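Local coordinates for PF14_0633 protein (Plasmodium falciparum, PDB 3IGM), which binds its cognate DNA through this AP2 domain, as a domain-swapped dimer, and probably acts as a sequence-specific transcription factor, at residues Ala50-Glu53 / Phe54-Val58; Lys38-Asn41 / Met42-Lys46. One frame throughout, in Å; residues are numbered along the deposited sequence.

Interaction 1 (Ala50-Glu53 / Phe54-Val58); sequences AAVE and FMKTV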
ATOM      1  N   ALA A  50     -11.689   3.941  -7.296  1.00 44.71           N
ATOM      2  CA  ALA A  50     -11.884   2.816  -8.210  1.00 44.98           C
ATOM      3  C   ALA A  50     -12.599   1.628  -7.551  1.00 45.37           C
ATOM      4  O   ALA A  50     -13.447   0.984  -8.176  1.00 45.46           O
ATOM      5  CB  ALA A  50     -10.546   2.380  -8.814  1.00 44.65           C
ATOM      6  N   ALA A  51     -12.260   1.350  -6.292  1.00 45.47           N
ATOM      7  CA  ALA A  51     -12.866   0.243  -5.542  1.00 45.98           C
ATOM      8  C   ALA A  51     -14.316   0.532  -5.131  1.00 46.23           C
ATOM      9  O   ALA A  51     -15.164  -0.369  -5.123  1.00 45.84           O
ATOM     10  CB  ALA A  51     -12.013  -0.101  -4.306  1.00 45.27           C
ATOM     11  N   VAL A  52     -14.584   1.788  -4.775  1.00 46.90           N
ATOM     12  CA  VAL A  52     -15.938   2.233  -4.437  1.00 47.51           C
ATOM     13  C   VAL A  52     -16.827   2.214  -5.682  1.00 48.11           C
ATOM     14  O   VAL A  52     -17.976   1.769  -5.619  1.00 48.21           O
ATOM     15  CB  VAL A  52     -15.915   3.638  -3.779  1.00 47.57           C
ATOM     16  CG1 VAL A  52     -17.301   4.281  -3.772  1.00 47.59           C
ATOM     17  CG2 VAL A  52     -15.348   3.550  -2.364  1.00 47.51           C
ATOM     18  N   GLU A  53     -16.278   2.687  -6.807  1.00 49.12           N
ATOM     19  CA  GLU A  53     -16.965   2.662  -8.101  1.00 49.96           C
ATOM     20  C   GLU A  53     -17.349   1.243  -8.478  1.00 50.19           C
ATOM     21  O   GLU A  53     -18.473   1.004  -8.925  1.00 49.95           O
ATOM     22  CB  GLU A  53     -16.093   3.256  -9.211  1.00 50.31           C
ATOM     23  CG  GLU A  53     -16.202   4.762  -9.383  1.00 52.56           C
ATOM     24  CD  GLU A  53     -15.089   5.339 -10.258  1.00 56.42           C
ATOM     25  OE1 GLU A  53     -14.554   4.603 -11.126  1.00 58.21           O
ATOM     26  OE2 GLU A  53     -14.747   6.534 -10.076  1.00 57.21           O
ATOM     27  N   PHE A  54     -16.417   0.302  -8.310  1.00 50.54           N
ATOM     28  CA  PHE A  54     -16.735  -1.098  -8.586  1.00 51.11           C
ATOM     29  C   PHE A  54     -17.790  -1.637  -7.619  1.00 51.53           C
ATOM     30  O   PHE A  54     -18.677  -2.397  -8.020  1.00 51.37           O
ATOM     31  CB  PHE A  54     -15.504  -2.014  -8.565  1.00 50.68           C
ATOM     32  CG  PHE A  54     -15.865  -3.481  -8.590  1.00 50.39           C
ATOM     33  CD1 PHE A  54     -16.290  -4.085  -9.775  1.00 50.25           C
ATOM     34  CD2 PHE A  54     -15.844  -4.240  -7.419  1.00 49.25           C
ATOM     35  CE1 PHE A  54     -16.664  -5.428  -9.797  1.00 50.24           C
ATOM     36  CE2 PHE A  54     -16.209  -5.578  -7.430  1.00 48.86           C
ATOM     37  CZ  PHE A  54     -16.619  -6.178  -8.621  1.00 49.79           C
ATOM     38  N   MET A  55     -17.661  -1.259  -6.348  1.00 52.11           N
ATOM     39  CA  MET A  55     -18.592  -1.687  -5.306  1.00 52.93           C
ATOM     40  C   MET A  55     -20.034  -1.310  -5.653  1.00 53.39           C
ATOM     41  O   MET A  55     -20.953  -2.102  -5.434  1.00 53.51           O
ATOM     42  CB  MET A  55     -18.187  -1.102  -3.943  1.00 52.74           C
ATOM     43  CG  MET A  55     -19.040  -1.581  -2.777  1.00 53.32           C
ATOM     44  SD  MET A  55     -19.085  -3.379  -2.616  1.00 53.44           S
ATOM     45  CE  MET A  55     -17.552  -3.632  -1.805  1.00 55.43           C
ATOM     46  N   LYS A  56     -20.211  -0.110  -6.203  1.00 54.09           N
ATOM     47  CA  LYS A  56     -21.525   0.414  -6.589  1.00 54.90           C
ATOM     48  C   LYS A  56     -22.161  -0.379  -7.732  1.00 55.55           C
ATOM     49  O   LYS A  56     -23.390  -0.541  -7.779  1.00 55.60           O
ATOM     50  CB  LYS A  56     -21.417   1.890  -6.968  1.00 54.66           C
ATOM     51  CG  LYS A  56     -21.115   2.804  -5.794  1.00 55.37           C
ATOM     52  CD  LYS A  56     -21.232   4.270  -6.179  1.00 56.37           C
ATOM     53  CE  LYS A  56     -21.044   5.171  -4.965  1.00 57.80           C
ATOM     54  NZ  LYS A  56     -22.123   4.968  -3.948  1.00 59.12           N
ATOM     55  N   THR A  57     -21.308  -0.863  -8.638  1.00 56.23           N
ATOM     56  CA  THR A  57     -21.680  -1.740  -9.748  1.00 56.91           C
ATOM     57  C   THR A  57     -22.305  -3.042  -9.255  1.00 57.53           C
ATOM     58  O   THR A  57     -23.145  -3.647  -9.934  1.00 57.46           O
ATOM     59  CB  THR A  57     -20.426  -2.070 -10.598  1.00 56.89           C
ATOM     60  OG1 THR A  57     -20.093  -0.941 -11.412  1.00 56.92           O
ATOM     61  CG2 THR A  57     -20.638  -3.293 -11.488  1.00 57.34           C
ATOM     62  N   VAL A  58     -21.900  -3.455  -8.059  1.00 58.38           N
ATOM     63  CA  VAL A  58     -22.256  -4.764  -7.538  1.00 59.38           C
ATOM     64  C   VAL A  58     -23.191  -4.683  -6.302  1.00 60.12           C
ATOM     65  O   VAL A  58     -23.318  -5.634  -5.519  1.00 60.02           O
ATOM     66  CB  VAL A  58     -20.963  -5.598  -7.325  1.00 59.32           C
ATOM     67  CG1 VAL A  58     -20.252  -5.242  -6.020  1.00 59.05           C
ATOM     68  CG2 VAL A  58     -21.254  -7.063  -7.436  1.00 60.06           C
TER
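Val52 places CG1 anti to its backbone N (chi1 164°), and Lys56, one turn later, sets CG anti to its own carbonyl carbon (chi1 -69°); with one helical turn between them, the two side chains run side by side and point the same way. They meet where Val52 CG1 touches Lys56 CE at 4.0 Å, an i to i+4 contact near the C-terminal end of helix 40-57, the single helix of the AP2 domain. Before reaching that methyl, the lysine chain passes close to the backbone: its CG lies 3.3 Å from Val52 O, the acceptor for Lys56 N. The chain is extended as far as CE and bends only at chi4 (-64°), which turns NZ aside, and its amine is hydrogen-bonded to the Tyr8 hydroxyl of the second subunit.

Successive alpha-helical bonds hold the backbone under these groups. Phe54 N donates to Ala50 O at 3.1 Å and Met55 N to Ala51 O at 2.9 Å, and Lys56 N follows on Val52 O. The next bond in the series, Thr57 N to Glu53 O, is weak at 3.4 Å. Val58, with a backbone that is no longer helical, gives its N to Met55 O at 3.1 Å, a shorter i to i+3 bond than its weak one to Phe54 O.

The same turns form part of the domain-swapped interface: the Phe54 ring makes an edge-to-face contact with Phe24 of the second subunit, and Ala51 packs on that subunit's Phe35. Within the helix, Met55 CB rests 3.3 Å from Ala51 O.

Interaction 2 (Lys38-Asn41 / Met42-Lys46); sequences KHFN and MDKEK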
ATOM      1  N   LYS A  38       6.619   6.821  -3.710  1.00 46.40           N
ATOM      2  CA  LYS A  38       6.290   8.080  -4.351  1.00 47.97           C
ATOM      3  C   LYS A  38       4.801   8.110  -4.681  1.00 48.75           C
ATOM      4  O   LYS A  38       4.248   7.109  -5.160  1.00 49.02           O
ATOM      5  CB  LYS A  38       7.136   8.254  -5.619  1.00 48.32           C
ATOM      6  CG  LYS A  38       8.613   7.847  -5.460  1.00 49.48           C
ATOM      7  CD  LYS A  38       9.343   8.693  -4.411  1.00 51.12           C
ATOM      8  CE  LYS A  38      10.799   8.252  -4.253  1.00 51.31           C
ATOM      9  NZ  LYS A  38      11.449   8.906  -3.071  1.00 51.86           N
ATOM     10  N   HIS A  39       4.165   9.246  -4.387  1.00 49.47           N
ATOM     11  CA  HIS A  39       2.737   9.475  -4.648  1.00 50.51           C
ATOM     12  C   HIS A  39       1.819   8.428  -4.001  1.00 50.78           C
ATOM     13  O   HIS A  39       0.753   8.118  -4.550  1.00 50.92           O
ATOM     14  CB  HIS A  39       2.441   9.553  -6.160  1.00 50.81           C
ATOM     15  CG  HIS A  39       3.410  10.392  -6.937  1.00 52.38           C
ATOM     16  ND1 HIS A  39       3.378  11.770  -6.929  1.00 53.48           N
ATOM     17  CD2 HIS A  39       4.433  10.046  -7.757  1.00 53.43           C
ATOM     18  CE1 HIS A  39       4.339  12.237  -7.707  1.00 54.29           C
ATOM     19  NE2 HIS A  39       4.995  11.210  -8.221  1.00 54.44           N
ATOM     20  N   PHE A  40       2.218   7.889  -2.845  1.00 50.89           N
ATOM     21  CA  PHE A  40       1.417   6.843  -2.208  1.00 51.30           C
ATOM     22  C   PHE A  40       0.004   7.320  -1.872  1.00 51.48           C
ATOM     23  O   PHE A  40      -0.960   6.626  -2.174  1.00 51.37           O
ATOM     24  CB  PHE A  40       2.089   6.235  -0.970  1.00 50.99           C
ATOM     25  CG  PHE A  40       1.286   5.115  -0.348  1.00 50.95           C
ATOM     26  CD1 PHE A  40       1.183   3.876  -0.986  1.00 50.09           C
ATOM     27  CD2 PHE A  40       0.596   5.309   0.848  1.00 50.25           C
ATOM     28  CE1 PHE A  40       0.432   2.843  -0.433  1.00 49.78           C
ATOM     29  CE2 PHE A  40      -0.159   4.273   1.415  1.00 50.19           C
ATOM     30  CZ  PHE A  40      -0.246   3.042   0.767  1.00 49.52           C
ATOM     31  N   ASN A  41      -0.106   8.504  -1.271  1.00 52.13           N
ATOM     32  CA  ASN A  41      -1.404   9.075  -0.913  1.00 52.90           C
ATOM     33  C   ASN A  41      -2.330   9.227  -2.121  1.00 53.11           C
ATOM     34  O   ASN A  41      -3.445   8.707  -2.104  1.00 53.00           O
ATOM     35  CB  ASN A  41      -1.223  10.414  -0.195  1.00 53.16           C
ATOM     36  CG  ASN A  41      -0.368  10.295   1.055  1.00 54.35           C
ATOM     37  OD1 ASN A  41      -0.411   9.283   1.769  1.00 55.48           O
ATOM     38  ND2 ASN A  41       0.421  11.328   1.325  1.00 55.09           N
ATOM     39  N   MET A  42      -1.849   9.916  -3.165  1.00 53.41           N
ATOM     40  CA  MET A  42      -2.585  10.068  -4.431  1.00 53.71           C
ATOM     41  C   MET A  42      -3.098   8.724  -4.946  1.00 53.30           C
ATOM     42  O   MET A  42      -4.300   8.552  -5.179  1.00 53.29           O
ATOM     43  CB  MET A  42      -1.700  10.676  -5.526  1.00 54.10           C
ATOM     44  CG  MET A  42      -1.328  12.140  -5.378  1.00 56.04           C
ATOM     45  SD  MET A  42      -1.083  12.942  -6.994  1.00 59.84           S
ATOM     46  CE  MET A  42       0.096  11.856  -7.809  1.00 59.08           C
ATOM     47  N   ASP A  43      -2.175   7.780  -5.122  1.00 52.82           N
ATOM     48  CA  ASP A  43      -2.492   6.495  -5.748  1.00 52.55           C
ATOM     49  C   ASP A  43      -3.357   5.577  -4.880  1.00 52.16           C
ATOM     50  O   ASP A  43      -4.143   4.789  -5.411  1.00 52.20           O
ATOM     51  CB  ASP A  43      -1.214   5.788  -6.227  1.00 52.39           C
ATOM     52  CG  ASP A  43      -0.573   6.480  -7.441  1.00 53.18           C
ATOM     53  OD1 ASP A  43      -1.225   7.353  -8.075  1.00 52.65           O
ATOM     54  OD2 ASP A  43       0.591   6.146  -7.766  1.00 53.08           O
ATOM     55  N   LYS A  44      -3.217   5.688  -3.557  1.00 51.64           N
ATOM     56  CA  LYS A  44      -4.071   4.945  -2.626  1.00 51.29           C
ATOM     57  C   LYS A  44      -5.506   5.475  -2.703  1.00 50.62           C
ATOM     58  O   LYS A  44      -6.463   4.696  -2.772  1.00 50.24           O
ATOM     59  CB  LYS A  44      -3.540   5.023  -1.185  1.00 51.41           C
ATOM     60  CG  LYS A  44      -4.318   4.157  -0.171  1.00 51.47           C
ATOM     61  CD  LYS A  44      -3.718   4.274   1.230  1.00 52.70           C
ATOM     62  CE  LYS A  44      -4.554   3.531   2.267  1.00 54.42           C
ATOM     63  NZ  LYS A  44      -4.217   3.952   3.656  1.00 54.19           N
ATOM     64  N   GLU A  45      -5.633   6.799  -2.704  1.00 50.00           N
ATOM     65  CA  GLU A  45      -6.925   7.460  -2.842  1.00 49.68           C
ATOM     66  C   GLU A  45      -7.619   7.152  -4.175  1.00 49.49           C
ATOM     67  O   GLU A  45      -8.835   6.921  -4.200  1.00 49.51           O
ATOM     68  CB  GLU A  45      -6.789   8.974  -2.620  1.00 49.65           C
ATOM     69  CG  GLU A  45      -8.107   9.768  -2.703  1.00 49.49           C
ATOM     70  CD  GLU A  45      -9.262   9.103  -1.948  1.00 50.16           C
ATOM     71  OE1 GLU A  45      -9.051   8.586  -0.823  1.00 48.98           O
ATOM     72  OE2 GLU A  45     -10.387   9.095  -2.492  1.00 50.45           O
ATOM     73  N   LYS A  46      -6.852   7.136  -5.266  1.00 49.12           N
ATOM     74  CA  LYS A  46      -7.388   6.774  -6.589  1.00 49.08           C
ATOM     75  C   LYS A  46      -7.826   5.308  -6.635  1.00 48.76           C
ATOM     76  O   LYS A  46      -8.822   4.975  -7.287  1.00 49.02           O
ATOM     77  CB  LYS A  46      -6.381   7.072  -7.707  1.00 49.08           C
ATOM     78  CG  LYS A  46      -6.364   8.530  -8.136  1.00 50.16           C
ATOM     79  CD  LYS A  46      -5.112   8.883  -8.936  1.00 51.85           C
ATOM     80  CE  LYS A  46      -5.014  10.386  -9.130  1.00 52.55           C
ATOM     81  NZ  LYS A  46      -3.669  10.815  -9.604  1.00 53.87           N
TER
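Phe40 and Lys44 carry the hydrophobic part of this i to i+4 contact in the first turns of helix 40-57, the helix of the AP2 domain that follows its three-stranded antiparallel sheet. Lys44 CD comes within 3.6 Å of Phe40 CE2 and nearly as close to CZ, while Lys44 CB lies over one face of the ring, offset toward its rim. Both side chains leave the helix with CG anti to the backbone N (chi1 -178° for Phe40, -175° for Lys44), and the lysine then stays extended, carrying its aliphatic part obliquely past the CE2-CZ rim of the ring.

On another side of the turn, His39 at the N-cap position and Met42 lie alongside each other. The methionine bends at its last torsion (chi3 -53°), which turns the methyl back toward the imidazole: CE approaches His39 ND1 to 3.4 Å, obliquely to the ring, and also touches His39 CB.

Beneath these pairs, the backbone sets the spacing. Asp43 N donates to His39 O at 3.0 Å, Lys44 N to Phe40 O at 2.8 Å and Glu45 N to Asn41 O at 3.0 Å; the bonds from Asp43 N and Glu45 N are nearly straight, and the one from Lys44 N is more bent. The N-cap residue thus supplies the carbonyl that accepts the first of these bonds.

Farther out, the second subunit closes round the turn. Its Trp13 makes a cation-pi contact with Lys44, its Trp20 NE1 donates to Lys44 O, and its Cys18 packs against Phe40. Glu45 OE2 forms a salt bridge with Arg48 in the same chain, while Glu45 CB sits 3.4 Å from Asn41 O.

Both contacts belong to one element, helix 40-57, and come in series along the chain: 38-46 starts the helix and 50-58 finishes it, their centres about 18 Å apart. No direct touch joins them; continuity runs through the helix between. Each also meets the second subunit, so this one helix contributes to the domain-swapped dimer at both its ends. Interaction 2 is nearer the bound DNA, with its nearest atom about 7 Å away against about 21 Å for interaction 1. These separations are consistent with a helix that meets the partner subunit near both ends while its N-terminal end lies toward the DNA.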